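Local atomic coordinates of putative lipoprotein (Bacteroides fragilis, PDB entry 4GBS), a protein that belongs to the HmuY family and probably binds haem, as HmuY itself does, though its own function is not established. Residues Ala71-Arg74 / Tyr75-Lys78. Sequence-based numbering, arbitrary orientation.
Sequences AIHR and YDVK
His73 and Asp76 meet side by side where two antiparallel strands turn back on each other, joined by a hydrogen bond of 2.7 Å from His73 ND1 to Asp76 OD2. The oxygen sits at the edge of the imidazole, almost exactly in the ring plane, and is approached on its anti side; ring and carboxylate are nearly coplanar, their planes 17° apart. With CG anti to the backbone N (chi1 163°), the His73 ring lies alongside the carboxylate, while CG of Arg74 covers part of one ring face near the rim. NE2, the other ring nitrogen, bonds to the carbonyl of Tyr39, and the two bonds together fix the rotation of the ring.

The same two residues are also linked through their backbones, His73 N to Asp76 O at 3.0 Å and Asp76 N to His73 O at 2.8 Å. One pair further from the turn, Ile72 and Val77 face each other without such bonds and turn their side chains to the other side of the sheet, CG1 of Ile72 lying 4.4 Å from CG2 of Val77. Ala71 and Lys78 bond again; CB of Ala71 packs 3.9 Å from CG of Lys78, whose extended chain ends in a salt bridge with Asp64.

At the turn, Arg74 and Tyr75 run side by side with guanidinium and phenol planes 67° apart, Arg74 NH2 lying 3.5 Å from Tyr75 OH. Arg74 NH1 bonds to the carbonyl of Thr37, and strand 43-46 flanks strand 70-73 on its other edge. The whole is a beta hairpin with a two-residue loop, Arg74-Tyr75, in a type II' turn from His73 to Asp76; its strands 70-73 and 76-79 form one end of a small four-stranded antiparallel sheet within the HmuY family region.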
ATOM      1  N   ALA A  71       4.786  -2.133   2.595  1.00 51.07           N
ATOM      2  CA  ALA A  71       4.769  -1.086   3.611  1.00 50.91           C
ATOM      3  C   ALA A  71       4.080   0.150   3.068  1.00 53.70           C
ATOM      4  O   ALA A  71       4.174   0.432   1.872  1.00 50.84           O
ATOM      5  CB  ALA A  71       6.183  -0.758   4.079  1.00 51.89           C
ATOM      6  N   ILE A  72       3.353   0.864   3.950  1.00 52.33           N
ATOM      7  CA  ILE A  72       2.600   2.079   3.613  1.00 50.57           C
ATOM      8  C   ILE A  72       3.068   3.226   4.515  1.00 53.19           C
ATOM      9  O   ILE A  72       3.139   3.086   5.728  1.00 53.20           O
ATOM     10  CB  ILE A  72       1.061   1.855   3.713  1.00 53.34           C
ATOM     11  CG1 ILE A  72       0.611   0.651   2.834  1.00 52.88           C
ATOM     12  CG2 ILE A  72       0.287   3.127   3.323  1.00 54.28           C
ATOM     13  CD1 ILE A  72      -0.783   0.140   3.099  1.00 57.17           C
ATOM     14  N   HIS A  73       3.426   4.346   3.875  1.00 49.39           N
ATOM     15  CA  HIS A  73       3.816   5.645   4.425  1.00 49.51           C
ATOM     16  C   HIS A  73       2.942   6.640   3.748  1.00 55.33           C
ATOM     17  O   HIS A  73       3.030   6.733   2.530  1.00 55.73           O
ATOM     18  CB  HIS A  73       5.329   5.924   4.209  1.00 49.56           C
ATOM     19  CG  HIS A  73       5.704   7.366   4.365  1.00 53.20           C
ATOM     20  ND1 HIS A  73       5.586   8.262   3.307  1.00 54.10           N
ATOM     21  CD2 HIS A  73       6.166   8.029   5.450  1.00 56.04           C
ATOM     22  CE1 HIS A  73       5.976   9.434   3.783  1.00 54.75           C
ATOM     23  NE2 HIS A  73       6.344   9.342   5.066  1.00 56.49           N
ATOM     24  N   ARG A  74       2.067   7.349   4.471  1.00 52.35           N
ATOM     25  CA  ARG A  74       1.132   8.273   3.829  1.00 51.82           C
ATOM     26  C   ARG A  74       0.388   7.477   2.741  1.00 55.83           C
ATOM     27  O   ARG A  74      -0.190   6.438   3.061  1.00 54.35           O
ATOM     28  CB  ARG A  74       1.824   9.544   3.290  1.00 49.00           C
ATOM     29  CG  ARG A  74       2.409  10.435   4.390  1.00 51.71           C
ATOM     30  CD  ARG A  74       1.354  11.084   5.247  1.00 57.59           C
ATOM     31  NE  ARG A  74       0.469  11.942   4.458  1.00 61.07           N
ATOM     32  CZ  ARG A  74      -0.566  12.615   4.951  1.00 72.14           C
ATOM     33  NH1 ARG A  74      -0.860  12.545   6.243  1.00 51.89           N
ATOM     34  NH2 ARG A  74      -1.325  13.350   4.153  1.00 72.76           N
ATOM     35  N   TYR A  75       0.476   7.884   1.462  1.00 53.93           N
ATOM     36  CA  TYR A  75      -0.222   7.147   0.396  1.00 52.69           C
ATOM     37  C   TYR A  75       0.750   6.346  -0.444  1.00 56.07           C
ATOM     38  O   TYR A  75       0.341   5.730  -1.431  1.00 58.11           O
ATOM     39  CB  TYR A  75      -1.017   8.119  -0.496  1.00 53.46           C
ATOM     40  CG  TYR A  75      -1.842   9.115   0.296  1.00 54.89           C
ATOM     41  CD1 TYR A  75      -2.943   8.701   1.064  1.00 56.58           C
ATOM     42  CD2 TYR A  75      -1.540  10.473   0.266  1.00 55.48           C
ATOM     43  CE1 TYR A  75      -3.697   9.618   1.800  1.00 58.14           C
ATOM     44  CE2 TYR A  75      -2.286  11.393   0.999  1.00 56.80           C
ATOM     45  CZ  TYR A  75      -3.361  10.962   1.760  1.00 63.97           C
ATOM     46  OH  TYR A  75      -4.054  11.902   2.476  1.00 69.45           O
ATOM     47  N   ASP A  76       2.029   6.344  -0.023  1.00 50.62           N
ATOM     48  CA  ASP A  76       3.178   5.692  -0.641  1.00 48.92           C
ATOM     49  C   ASP A  76       3.300   4.241  -0.240  1.00 52.32           C
ATOM     50  O   ASP A  76       3.105   3.886   0.920  1.00 51.72           O
ATOM     51  CB  ASP A  76       4.487   6.407  -0.239  1.00 50.83           C
ATOM     52  CG  ASP A  76       4.487   7.921  -0.280  1.00 60.86           C
ATOM     53  OD1 ASP A  76       3.946   8.491  -1.260  1.00 67.00           O
ATOM     54  OD2 ASP A  76       5.052   8.538   0.651  1.00 59.53           O
ATOM     55  N   VAL A  77       3.693   3.411  -1.199  1.00 49.33           N
ATOM     56  CA  VAL A  77       3.888   1.984  -1.000  1.00 48.44           C
ATOM     57  C   VAL A  77       5.309   1.600  -1.416  1.00 51.97           C
ATOM     58  O   VAL A  77       5.811   2.075  -2.435  1.00 52.04           O
ATOM     59  CB  VAL A  77       2.826   1.139  -1.791  1.00 50.82           C
ATOM     60  CG1 VAL A  77       3.051  -0.366  -1.612  1.00 50.71           C
ATOM     61  CG2 VAL A  77       1.399   1.511  -1.409  1.00 49.67           C
ATOM     62  N   LYS A  78       5.937   0.728  -0.634  1.00 48.82           N
ATOM     63  CA  LYS A  78       7.200   0.091  -0.987  1.00 49.42           C
ATOM     64  C   LYS A  78       6.996  -1.405  -0.780  1.00 53.32           C
ATOM     65  O   LYS A  78       6.131  -1.813   0.010  1.00 51.65           O
ATOM     66  CB  LYS A  78       8.437   0.642  -0.242  1.00 51.62           C
ATOM     67  CG  LYS A  78       8.552   0.281   1.221  1.00 50.71           C
ATOM     68  CD  LYS A  78       9.927   0.683   1.742  1.00 51.64           C
ATOM     69  CE  LYS A  78      10.073   0.327   3.199  1.00 51.02           C
ATOM     70  NZ  LYS A  78      11.433   0.661   3.688  1.00 64.54           N
TER